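Local coordinates for protein 2,3-dihydroxy-2,3-dihydrophenylpropionate dehydrogenase (Pseudomonas sp. MC1, PDB 5XTF) that catalyses the NAD-dependent oxidation of cis-naphthalene dihydrodiol to 1,2-dihydroxynaphthalene in the breakdown of aromatic hydrocarbons, at residues 42-47 with 68-73; 123-128 with 169-174; 250-255 with 260-265. All blocks are in the same frame, centred on the assembly; numbering follows the deposited sequence.

How the contacts relate
The three contacts belong to one Rossmann-fold subunit of a short-chain dehydrogenase/reductase tetramer. Contacts 1 and 3, with centres 20 Å apart, are neighbours: F43 of helix 34-46 packs on helix 248-254, F43 CE2 lying 3.7 Å from A254 CB. Contact 2 sits across the centre of the chain from both, its centre 33 Å from that of contact 1 and 28 Å from that of contact 3. It comes nearest to the NAD site, which is empty in this chain: the side chains of Y172 and of the NAD-binding K176 are about 3 Å apart. L71 of contact 1 is about 10 Å from Q59, and L253 of contact 3 about 11 Å from I35, measured between side chains.

Contact 1 of 3, residues 42-47 with 68-73; sequences SFKLAG and KDALEI
K44, in the last turns of helix 34-46, reaches across to A70 and L71, in the Rossmann fold joining that helix to the connection between helix 57-67 and strand 72-75. The lysine does so with its hydrocarbon. Its CG stands anti to the backbone N (chi1 -157°), a bend at chi2 (81°) brings CD to L71 CD2, and a second at chi4 turns the amine alone; the side chains of K44 and L71 cross obliquely. K44 CD rests 3.5 Å from L71 CD2, so one leucine methyl lies against the outer methylenes, CD and CE, while L71 itself, also packed on V50, stays buried. Lysine suits this partly exposed border because its methylenes can cover apolar neighbours, F67 among them, before the amine is reached. A serine in place of K44 would probably leave L71 CD2 and the methyl of A70 without their aliphatic cover and open a gap between helix and loop. R94 holds the loop, bonding D69 O and L71 O and forming a salt bridge with E72. Helix 34-46 ends at G47 in a Schellman motif, where positive phi suits glycine. One carbon further along the lysine, K44 CE lies 3.6 Å from A70 CB.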
ATOM      1  N   SER B  42      16.288 -15.082 -21.795  1.00 27.44           N
ATOM      2  CA  SER B  42      15.904 -15.945 -20.683  1.00 25.24           C
ATOM      3  C   SER B  42      14.789 -16.905 -21.070  1.00 25.49           C
ATOM      4  O   SER B  42      14.810 -18.081 -20.682  1.00 26.68           O
ATOM      5  CB  SER B  42      15.488 -15.099 -19.484  1.00 28.09           C
ATOM      6  OG  SER B  42      16.639 -14.697 -18.776  1.00 31.72           O
ATOM      7  N   PHE B  43      13.784 -16.420 -21.796  1.00 25.58           N
ATOM      8  CA  PHE B  43      12.674 -17.294 -22.148  1.00 24.77           C
ATOM      9  C   PHE B  43      13.096 -18.292 -23.219  1.00 28.07           C
ATOM     10  O   PHE B  43      12.699 -19.466 -23.179  1.00 27.64           O
ATOM     11  CB  PHE B  43      11.465 -16.465 -22.597  1.00 25.28           C
ATOM     12  CG  PHE B  43      10.611 -15.952 -21.453  1.00 28.34           C
ATOM     13  CD1 PHE B  43      10.887 -14.731 -20.841  1.00 28.97           C
ATOM     14  CD2 PHE B  43       9.526 -16.688 -20.990  1.00 30.92           C
ATOM     15  CE1 PHE B  43      10.092 -14.248 -19.772  1.00 23.79           C
ATOM     16  CE2 PHE B  43       8.725 -16.205 -19.923  1.00 30.79           C
ATOM     17  CZ  PHE B  43       9.020 -14.991 -19.319  1.00 19.64           C
ATOM     18  N   LYS B  44      13.924 -17.851 -24.170  1.00 28.43           N
ATOM     19  CA  LYS B  44      14.504 -18.792 -25.131  1.00 27.41           C
ATOM     20  C   LYS B  44      15.280 -19.885 -24.414  1.00 29.94           C
ATOM     21  O   LYS B  44      15.157 -21.066 -24.747  1.00 34.08           O
ATOM     22  CB  LYS B  44      15.417 -18.058 -26.110  1.00 27.23           C
ATOM     23  CG  LYS B  44      15.613 -18.778 -27.417  1.00 34.72           C
ATOM     24  CD  LYS B  44      14.441 -18.526 -28.339  1.00 38.46           C
ATOM     25  CE  LYS B  44      14.580 -19.350 -29.602  1.00 34.66           C
ATOM     26  NZ  LYS B  44      14.400 -20.799 -29.313  1.00 39.14           N
ATOM     27  N   LEU B  45      16.068 -19.511 -23.408  1.00 29.12           N
ATOM     28  CA  LEU B  45      16.851 -20.503 -22.682  1.00 31.95           C
ATOM     29  C   LEU B  45      15.958 -21.473 -21.909  1.00 35.10           C
ATOM     30  O   LEU B  45      16.285 -22.660 -21.801  1.00 36.68           O
ATOM     31  CB  LEU B  45      17.838 -19.793 -21.755  1.00 32.76           C
ATOM     32  CG  LEU B  45      18.875 -20.639 -21.028  1.00 39.69           C
ATOM     33  CD1 LEU B  45      19.701 -21.447 -22.027  1.00 35.18           C
ATOM     34  CD2 LEU B  45      19.749 -19.739 -20.154  1.00 36.12           C
ATOM     35  N   ALA B  46      14.813 -21.001 -21.404  1.00 30.50           N
ATOM     36  CA  ALA B  46      13.865 -21.849 -20.691  1.00 23.08           C
ATOM     37  C   ALA B  46      13.021 -22.714 -21.618  1.00 28.39           C
ATOM     38  O   ALA B  46      12.254 -23.546 -21.127  1.00 33.42           O
ATOM     39  CB  ALA B  46      12.946 -20.988 -19.809  1.00 23.77           C
ATOM     40  N   GLY B  47      13.124 -22.541 -22.934  1.00 32.85           N
ATOM     41  CA  GLY B  47      12.476 -23.427 -23.873  1.00 29.20           C
ATOM     42  C   GLY B  47      11.287 -22.860 -24.609  1.00 30.08           C
ATOM     43  O   GLY B  47      10.616 -23.615 -25.321  1.00 35.93           O
ATOM     44  N   LYS B  68      19.537 -16.266 -34.996  1.00 33.75           N
ATOM     45  CA  LYS B  68      19.292 -16.597 -36.395  1.00 35.57           C
ATOM     46  C   LYS B  68      17.851 -16.303 -36.770  1.00 32.20           C
ATOM     47  O   LYS B  68      17.443 -15.142 -36.832  1.00 34.10           O
ATOM     48  CB  LYS B  68      19.632 -18.069 -36.678  1.00 34.89           C
ATOM     49  CG  LYS B  68      21.112 -18.358 -36.565  1.00 38.40           C
ATOM     50  CD  LYS B  68      21.421 -19.828 -36.341  1.00 44.06           C
ATOM     51  CE  LYS B  68      22.910 -20.025 -36.050  1.00 46.06           C
ATOM     52  NZ  LYS B  68      23.252 -21.433 -35.686  1.00 49.58           N
ATOM     53  N   ASP B  69      17.074 -17.351 -37.028  1.00 39.16           N
ATOM     54  CA  ASP B  69      15.678 -17.202 -37.420  1.00 37.65           C
ATOM     55  C   ASP B  69      14.729 -17.920 -36.478  1.00 34.48           C
ATOM     56  O   ASP B  69      13.550 -18.092 -36.820  1.00 31.60           O
ATOM     57  CB  ASP B  69      15.480 -17.710 -38.849  1.00 44.48           C
ATOM     58  CG  ASP B  69      15.611 -16.609 -39.863  1.00 52.23           C
ATOM     59  OD1 ASP B  69      15.183 -15.469 -39.551  1.00 53.60           O
ATOM     60  OD2 ASP B  69      16.152 -16.881 -40.958  1.00 53.91           O
ATOM     61  N   ALA B  70      15.215 -18.352 -35.304  1.00 30.67           N
ATOM     62  CA  ALA B  70      14.338 -19.009 -34.338  1.00 35.62           C
ATOM     63  C   ALA B  70      13.262 -18.058 -33.800  1.00 36.04           C
ATOM     64  O   ALA B  70      12.181 -18.517 -33.405  1.00 34.18           O
ATOM     65  CB  ALA B  70      15.164 -19.604 -33.196  1.00 27.18           C
ATOM     66  N   LEU B  71      13.519 -16.747 -33.795  1.00 31.37           N
ATOM     67  CA  LEU B  71      12.552 -15.787 -33.282  1.00 31.98           C
ATOM     68  C   LEU B  71      11.654 -15.290 -34.401  1.00 34.43           C
ATOM     69  O   LEU B  71      11.974 -15.383 -35.588  1.00 34.26           O
ATOM     70  CB  LEU B  71      13.237 -14.586 -32.627  1.00 29.74           C
ATOM     71  CG  LEU B  71      14.307 -14.901 -31.592  1.00 33.55           C
ATOM     72  CD1 LEU B  71      14.878 -13.623 -31.040  1.00 28.57           C
ATOM     73  CD2 LEU B  71      13.759 -15.783 -30.482  1.00 28.65           C
ATOM     74  N   GLU B  72      10.509 -14.765 -34.002  1.00 33.28           N
ATOM     75  CA  GLU B  72       9.668 -13.968 -34.874  1.00 30.53           C
ATOM     76  C   GLU B  72       9.840 -12.534 -34.408  1.00 31.28           C
ATOM     77  O   GLU B  72       9.638 -12.246 -33.227  1.00 32.62           O
ATOM     78  CB  GLU B  72       8.211 -14.416 -34.789  1.00 28.53           C
ATOM     79  CG  GLU B  72       7.320 -13.885 -35.895  1.00 36.42           C
ATOM     80  CD  GLU B  72       7.749 -14.366 -37.285  1.00 37.19           C
ATOM     81  OE1 GLU B  72       8.230 -15.519 -37.417  1.00 40.61           O
ATOM     82  OE2 GLU B  72       7.596 -13.594 -38.250  1.00 44.04           O
ATOM     83  N   ILE B  73      10.248 -11.651 -35.308  1.00 28.22           N
ATOM     84  CA  ILE B  73      10.633 -10.292 -34.946  1.00 28.62           C
ATOM     85  C   ILE B  73       9.822  -9.312 -35.777  1.00 30.47           C
ATOM     86  O   ILE B  73       9.685  -9.478 -36.991  1.00 34.65           O
ATOM     87  CB  ILE B  73      12.144 -10.056 -35.135  1.00 26.05           C
ATOM     88  CG1 ILE B  73      12.945 -11.055 -34.294  1.00 32.26           C
ATOM     89  CG2 ILE B  73      12.522  -8.612 -34.790  1.00 24.70           C
ATOM     90  CD1 ILE B  73      14.454 -11.026 -34.538  1.00 34.86           C
TER

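Contact 2 of 3, residues 123-128 with 169-174; sequences SSFDEI and GSCYIA
I128 donates its backbone N-H to S124 O at 2.7 Å, a bond within helix 118-150 that fixes the turn from which its side chain meets C171 and Y172 on helix 170-190. The axes of the two short helical segments run nearly parallel, 9.7 Å apart and crossing at -23°. I128 covers C171 with both branches: CD1 lies 3.6 Å from C171 CB, while CG2, anti to the backbone N, settles near the C171 carbonyl, 3.9 Å from C171 O. C171 SG, for its part, approaches the edge of the F125 ring, close to its plane, and is 4.3 Å from F125 CB. A cysteine fits here because it is small and weakly polar. With their counterparts in the second subunit, these two long helices make the four-helix bundle familiar from short-chain dehydrogenase interfaces; there F137 of that subunit meets the F125 ring and its K134 pairs with D126. The D109 carboxylate accepts the backbone N-H of G169 at OD1 and that of Y172 at OD2. Y172 OH bonds S159 OG, and Y172 with K176 matches the family's YxxxK signature. Between the segments themselves methyl and sulfur meet carbon, so shape rather than bond direction sets how the helices fit.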
ATOM      1  N   SER B 123       4.305  17.975 -23.919  1.00 30.49           N
ATOM      2  CA  SER B 123       4.901  17.039 -24.863  1.00 32.56           C
ATOM      3  C   SER B 123       5.362  15.773 -24.158  1.00 31.36           C
ATOM      4  O   SER B 123       5.005  14.658 -24.559  1.00 30.86           O
ATOM      5  CB  SER B 123       6.071  17.696 -25.588  1.00 32.93           C
ATOM      6  OG  SER B 123       5.598  18.634 -26.527  1.00 47.36           O
ATOM      7  N   SER B 124       6.168  15.932 -23.107  1.00 30.66           N
ATOM      8  CA  SER B 124       6.667  14.779 -22.376  1.00 26.11           C
ATOM      9  C   SER B 124       5.521  13.921 -21.871  1.00 32.70           C
ATOM     10  O   SER B 124       5.567  12.687 -21.984  1.00 30.12           O
ATOM     11  CB  SER B 124       7.539  15.241 -21.214  1.00 31.70           C
ATOM     12  OG  SER B 124       8.582  16.084 -21.681  1.00 35.67           O
ATOM     13  N   PHE B 125       4.463  14.559 -21.348  1.00 27.41           N
ATOM     14  CA  PHE B 125       3.356  13.791 -20.785  1.00 27.17           C
ATOM     15  C   PHE B 125       2.725  12.912 -21.852  1.00 26.89           C
ATOM     16  O   PHE B 125       2.417  11.739 -21.603  1.00 26.84           O
ATOM     17  CB  PHE B 125       2.315  14.728 -20.147  1.00 25.31           C
ATOM     18  CG  PHE B 125       1.090  14.016 -19.620  1.00 21.39           C
ATOM     19  CD1 PHE B 125       0.102  13.573 -20.481  1.00 21.93           C
ATOM     20  CD2 PHE B 125       0.920  13.811 -18.265  1.00 19.96           C
ATOM     21  CE1 PHE B 125      -1.017  12.903 -20.012  1.00 22.22           C
ATOM     22  CE2 PHE B 125      -0.212  13.163 -17.784  1.00 19.20           C
ATOM     23  CZ  PHE B 125      -1.177  12.702 -18.660  1.00 21.46           C
ATOM     24  N   ASP B 126       2.532  13.455 -23.049  1.00 23.72           N
ATOM     25  CA  ASP B 126       1.953  12.656 -24.120  1.00 27.65           C
ATOM     26  C   ASP B 126       2.860  11.486 -24.475  1.00 28.25           C
ATOM     27  O   ASP B 126       2.387  10.364 -24.711  1.00 29.28           O
ATOM     28  CB  ASP B 126       1.688  13.547 -25.334  1.00 28.93           C
ATOM     29  CG  ASP B 126       0.674  14.672 -25.030  1.00 36.17           C
ATOM     30  OD1 ASP B 126      -0.033  14.591 -23.997  1.00 31.02           O
ATOM     31  OD2 ASP B 126       0.576  15.643 -25.820  1.00 40.81           O
ATOM     32  N   GLU B 127       4.172  11.713 -24.485  1.00 24.66           N
ATOM     33  CA  GLU B 127       5.066  10.632 -24.872  1.00 31.13           C
ATOM     34  C   GLU B 127       5.147   9.584 -23.765  1.00 27.58           C
ATOM     35  O   GLU B 127       5.144   8.379 -24.038  1.00 27.48           O
ATOM     36  CB  GLU B 127       6.444  11.196 -25.226  1.00 32.29           C
ATOM     37  CG  GLU B 127       7.087  10.537 -26.434  1.00 44.93           C
ATOM     38  CD  GLU B 127       8.349  11.256 -26.916  1.00 55.80           C
ATOM     39  OE1 GLU B 127       8.360  12.511 -26.937  1.00 56.45           O
ATOM     40  OE2 GLU B 127       9.328  10.554 -27.274  1.00 52.29           O
ATOM     41  N   ILE B 128       5.149  10.022 -22.505  1.00 28.10           N
ATOM     42  CA  ILE B 128       5.287   9.079 -21.400  1.00 26.44           C
ATOM     43  C   ILE B 128       4.050   8.201 -21.293  1.00 28.28           C
ATOM     44  O   ILE B 128       4.149   6.968 -21.211  1.00 28.38           O
ATOM     45  CB  ILE B 128       5.573   9.827 -20.088  1.00 30.37           C
ATOM     46  CG1 ILE B 128       7.033  10.261 -20.061  1.00 26.88           C
ATOM     47  CG2 ILE B 128       5.273   8.949 -18.883  1.00 27.80           C
ATOM     48  CD1 ILE B 128       7.215  11.638 -19.586  1.00 32.11           C
ATOM     49  N   GLY B 169      10.728  12.056 -12.555  1.00 31.13           N
ATOM     50  CA  GLY B 169       9.840  13.182 -12.384  1.00 28.34           C
ATOM     51  C   GLY B 169       8.417  12.721 -12.183  1.00 26.88           C
ATOM     52  O   GLY B 169       8.112  11.530 -12.110  1.00 28.53           O
ATOM     53  N   SER B 170       7.516  13.692 -12.108  1.00 25.71           N
ATOM     54  CA  SER B 170       6.147  13.363 -11.741  1.00 22.40           C
ATOM     55  C   SER B 170       5.410  12.670 -12.873  1.00 22.86           C
ATOM     56  O   SER B 170       4.541  11.834 -12.610  1.00 23.21           O
ATOM     57  CB  SER B 170       5.404  14.622 -11.308  1.00 24.16           C
ATOM     58  OG  SER B 170       5.370  15.566 -12.362  1.00 26.39           O
ATOM     59  N   CYS B 171       5.723  13.000 -14.132  1.00 24.08           N
ATOM     60  CA  CYS B 171       5.099  12.272 -15.237  1.00 26.94           C
ATOM     61  C   CYS B 171       5.448  10.793 -15.168  1.00 24.19           C
ATOM     62  O   CYS B 171       4.560   9.932 -15.186  1.00 24.96           O
ATOM     63  CB  CYS B 171       5.526  12.849 -16.587  1.00 25.45           C
ATOM     64  SG  CYS B 171       5.077  14.588 -16.793  1.00 40.10           S
ATOM     65  N   TYR B 172       6.744  10.484 -15.076  1.00 24.79           N
ATOM     66  CA  TYR B 172       7.161   9.090 -15.028  1.00 23.62           C
ATOM     67  C   TYR B 172       6.520   8.373 -13.852  1.00 23.01           C
ATOM     68  O   TYR B 172       5.974   7.277 -14.018  1.00 24.57           O
ATOM     69  CB  TYR B 172       8.688   8.989 -14.960  1.00 28.72           C
ATOM     70  CG  TYR B 172       9.215   7.559 -15.022  1.00 31.60           C
ATOM     71  CD1 TYR B 172       9.349   6.886 -16.242  1.00 29.33           C
ATOM     72  CD2 TYR B 172       9.583   6.883 -13.860  1.00 32.47           C
ATOM     73  CE1 TYR B 172       9.829   5.575 -16.299  1.00 28.34           C
ATOM     74  CE2 TYR B 172      10.069   5.570 -13.913  1.00 37.16           C
ATOM     75  CZ  TYR B 172      10.190   4.929 -15.130  1.00 32.69           C
ATOM     76  OH  TYR B 172      10.662   3.637 -15.144  1.00 37.64           O
ATOM     77  N   ILE B 173       6.541   8.988 -12.665  1.00 20.19           N
ATOM     78  CA  ILE B 173       6.020   8.308 -11.487  1.00 20.40           C
ATOM     79  C   ILE B 173       4.521   8.091 -11.617  1.00 22.77           C
ATOM     80  O   ILE B 173       3.998   7.036 -11.233  1.00 20.33           O
ATOM     81  CB  ILE B 173       6.388   9.080 -10.210  1.00 21.32           C
ATOM     82  CG1 ILE B 173       7.891   8.974  -9.981  1.00 21.87           C
ATOM     83  CG2 ILE B 173       5.648   8.514  -9.024  1.00 20.93           C
ATOM     84  CD1 ILE B 173       8.381   9.686  -8.779  1.00 27.24           C
ATOM     85  N   ALA B 174       3.814   9.064 -12.200  1.00 23.93           N
ATOM     86  CA  ALA B 174       2.378   8.910 -12.403  1.00 19.70           C
ATOM     87  C   ALA B 174       2.083   7.804 -13.410  1.00 20.84           C
ATOM     88  O   ALA B 174       1.139   7.028 -13.230  1.00 19.68           O
ATOM     89  CB  ALA B 174       1.775  10.239 -12.853  1.00 19.60           C
TER

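Contact 3 of 3, residues 250-255 with 260-265; sequences YLLLAS and KFITGT
L252 and L253, on the last turn of helix 248-254, share one apolar partner, I262, in the loop that follows. The two branches of the isoleucine divide the work. I262 CD1 meets L252 CD2 at 3.5 Å, tighter than usual for two methyls, and I262 CG2 meets L253 CD2 at 3.8 Å. Both leucines cross I262 at about a right angle. With its CG1 anti to the carbonyl carbon (chi1 -54°), I262 directs the longer branch at L252 while CG2 is left for L253, a division that a beta-branched residue is well shaped to make. Topologically this is the final helix-to-strand connection of the Rossmann fold: the loop enters strand 266-269, at the edge of the sheet within the chain, and both leucines also pack on I267. The third subunit adds to the same apolar patch, its own L252 touching L252 and its I269 touching I262. The polar ties are mostly of side chains to the backbone. R195 NH1 bonds both L253 O and I262 O, fastening helix and loop together, and N197 ND2 gives I262 O a second donor. S255 OG bonds Q258 N in the short connection between the segments, and S255 N closes the helix on L251 O at 3.0 Å.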
ATOM      1  N   TYR B 250       9.830 -12.465 -13.959  1.00 20.33           N
ATOM      2  CA  TYR B 250       9.038 -12.616 -15.175  1.00 22.43           C
ATOM      3  C   TYR B 250       8.806 -14.086 -15.494  1.00 23.52           C
ATOM      4  O   TYR B 250       7.683 -14.487 -15.813  1.00 22.01           O
ATOM      5  CB  TYR B 250       9.726 -11.932 -16.350  1.00 20.50           C
ATOM      6  CG  TYR B 250       9.810 -10.428 -16.277  1.00 18.24           C
ATOM      7  CD1 TYR B 250       8.891  -9.625 -16.938  1.00 15.76           C
ATOM      8  CD2 TYR B 250      10.843  -9.817 -15.595  1.00 21.66           C
ATOM      9  CE1 TYR B 250       8.995  -8.260 -16.906  1.00 18.68           C
ATOM     10  CE2 TYR B 250      10.961  -8.462 -15.552  1.00 17.95           C
ATOM     11  CZ  TYR B 250      10.036  -7.679 -16.201  1.00 22.77           C
ATOM     12  OH  TYR B 250      10.177  -6.302 -16.140  1.00 20.54           O
ATOM     13  N   LEU B 251       9.853 -14.906 -15.386  1.00 22.21           N
ATOM     14  CA  LEU B 251       9.728 -16.327 -15.686  1.00 24.24           C
ATOM     15  C   LEU B 251       8.737 -17.005 -14.754  1.00 24.79           C
ATOM     16  O   LEU B 251       7.903 -17.800 -15.196  1.00 25.81           O
ATOM     17  CB  LEU B 251      11.091 -16.999 -15.576  1.00 26.60           C
ATOM     18  CG  LEU B 251      12.103 -16.703 -16.671  1.00 32.73           C
ATOM     19  CD1 LEU B 251      13.448 -17.261 -16.215  1.00 33.49           C
ATOM     20  CD2 LEU B 251      11.659 -17.356 -17.978  1.00 28.52           C
ATOM     21  N   LEU B 252       8.837 -16.721 -13.449  1.00 22.41           N
ATOM     22  CA  LEU B 252       7.867 -17.227 -12.483  1.00 25.83           C
ATOM     23  C   LEU B 252       6.444 -16.823 -12.863  1.00 25.22           C
ATOM     24  O   LEU B 252       5.527 -17.655 -12.861  1.00 28.08           O
ATOM     25  CB  LEU B 252       8.212 -16.698 -11.085  1.00 27.77           C
ATOM     26  CG  LEU B 252       7.640 -17.224  -9.758  1.00 29.22           C
ATOM     27  CD1 LEU B 252       7.898 -16.173  -8.685  1.00 28.07           C
ATOM     28  CD2 LEU B 252       6.164 -17.567  -9.774  1.00 31.54           C
ATOM     29  N   LEU B 253       6.236 -15.536 -13.165  1.00 23.21           N
ATOM     30  CA  LEU B 253       4.884 -15.034 -13.422  1.00 26.99           C
ATOM     31  C   LEU B 253       4.288 -15.574 -14.723  1.00 22.02           C
ATOM     32  O   LEU B 253       3.061 -15.666 -14.845  1.00 27.25           O
ATOM     33  CB  LEU B 253       4.878 -13.501 -13.442  1.00 21.47           C
ATOM     34  CG  LEU B 253       5.163 -12.751 -12.135  1.00 23.92           C
ATOM     35  CD1 LEU B 253       5.260 -11.237 -12.398  1.00 21.37           C
ATOM     36  CD2 LEU B 253       4.113 -13.035 -11.079  1.00 22.50           C
ATOM     37  N   ALA B 254       5.114 -15.919 -15.704  1.00 23.38           N
ATOM     38  CA  ALA B 254       4.602 -16.497 -16.948  1.00 25.10           C
ATOM     39  C   ALA B 254       4.426 -18.013 -16.886  1.00 25.90           C
ATOM     40  O   ALA B 254       3.629 -18.562 -17.652  1.00 30.48           O
ATOM     41  CB  ALA B 254       5.525 -16.146 -18.118  1.00 23.58           C
ATOM     42  N   SER B 255       5.149 -18.699 -16.011  1.00 25.17           N
ATOM     43  CA  SER B 255       5.091 -20.151 -15.970  1.00 28.64           C
ATOM     44  C   SER B 255       3.698 -20.635 -15.580  1.00 32.70           C
ATOM     45  O   SER B 255       3.142 -20.225 -14.552  1.00 28.99           O
ATOM     46  CB  SER B 255       6.136 -20.670 -14.987  1.00 26.53           C
ATOM     47  OG  SER B 255       5.688 -21.856 -14.368  1.00 27.92           O
ATOM     48  N   LYS B 260       0.579 -20.570 -11.671  1.00 29.30           N
ATOM     49  CA  LYS B 260      -0.835 -20.791 -11.961  1.00 28.25           C
ATOM     50  C   LYS B 260      -1.762 -20.142 -10.944  1.00 28.02           C
ATOM     51  O   LYS B 260      -2.933 -19.903 -11.257  1.00 27.74           O
ATOM     52  CB  LYS B 260      -1.136 -22.287 -12.007  1.00 32.00           C
ATOM     53  CG  LYS B 260      -1.258 -22.938 -10.642  1.00 30.56           C
ATOM     54  CD  LYS B 260      -1.832 -24.341 -10.728  1.00 37.23           C
ATOM     55  CE  LYS B 260      -0.804 -25.327 -11.250  1.00 43.30           C
ATOM     56  NZ  LYS B 260      -1.291 -26.742 -11.156  1.00 53.32           N
ATOM     57  N   PHE B 261      -1.275 -19.867  -9.731  1.00 29.39           N
ATOM     58  CA  PHE B 261      -2.100 -19.310  -8.663  1.00 27.80           C
ATOM     59  C   PHE B 261      -1.791 -17.835  -8.394  1.00 26.98           C
ATOM     60  O   PHE B 261      -2.222 -17.282  -7.374  1.00 27.78           O
ATOM     61  CB  PHE B 261      -1.928 -20.150  -7.395  1.00 28.76           C
ATOM     62  CG  PHE B 261      -3.069 -20.036  -6.428  1.00 29.88           C
ATOM     63  CD1 PHE B 261      -4.361 -20.316  -6.828  1.00 37.07           C
ATOM     64  CD2 PHE B 261      -2.847 -19.653  -5.113  1.00 30.89           C
ATOM     65  CE1 PHE B 261      -5.421 -20.210  -5.938  1.00 38.07           C
ATOM     66  CE2 PHE B 261      -3.900 -19.546  -4.207  1.00 32.09           C
ATOM     67  CZ  PHE B 261      -5.188 -19.827  -4.620  1.00 38.39           C
ATOM     68  N   ILE B 262      -1.086 -17.169  -9.297  1.00 24.53           N
ATOM     69  CA  ILE B 262      -0.661 -15.790  -9.087  1.00 24.97           C
ATOM     70  C   ILE B 262      -1.380 -14.887 -10.079  1.00 24.78           C
ATOM     71  O   ILE B 262      -1.172 -14.998 -11.292  1.00 23.51           O
ATOM     72  CB  ILE B 262       0.855 -15.640  -9.238  1.00 21.74           C
ATOM     73  CG1 ILE B 262       1.570 -16.635  -8.325  1.00 25.32           C
ATOM     74  CG2 ILE B 262       1.265 -14.213  -8.898  1.00 26.14           C
ATOM     75  CD1 ILE B 262       3.076 -16.634  -8.485  1.00 22.75           C
ATOM     76  N   THR B 263      -2.205 -13.978  -9.566  1.00 21.10           N
ATOM     77  CA  THR B 263      -2.777 -12.921 -10.382  1.00 24.09           C
ATOM     78  C   THR B 263      -2.959 -11.700  -9.493  1.00 26.06           C
ATOM     79  O   THR B 263      -3.082 -11.825  -8.273  1.00 27.62           O
ATOM     80  CB  THR B 263      -4.096 -13.350 -11.050  1.00 22.46           C
ATOM     81  OG1 THR B 263      -4.402 -12.448 -12.121  1.00 19.72           O
ATOM     82  CG2 THR B 263      -5.272 -13.399 -10.043  1.00 22.24           C
ATOM     83  N   GLY B 264      -2.923 -10.521 -10.108  1.00 25.58           N
ATOM     84  CA  GLY B 264      -2.968  -9.268  -9.380  1.00 23.99           C
ATOM     85  C   GLY B 264      -1.728  -8.934  -8.589  1.00 23.79           C
ATOM     86  O   GLY B 264      -1.768  -8.013  -7.782  1.00 27.75           O
ATOM     87  N   THR B 265      -0.636  -9.657  -8.784  1.00 26.55           N
ATOM     88  CA  THR B 265       0.565  -9.541  -7.968  1.00 27.33           C
ATOM     89  C   THR B 265       1.573  -8.644  -8.664  1.00 24.68           C
ATOM     90  O   THR B 265       1.611  -8.566  -9.893  1.00 25.38           O
ATOM     91  CB  THR B 265       1.174 -10.935  -7.720  1.00 28.87           C
ATOM     92  OG1 THR B 265       0.370 -11.647  -6.779  1.00 33.07           O
ATOM     93  CG2 THR B 265       2.619 -10.898  -7.205  1.00 29.30           C
TER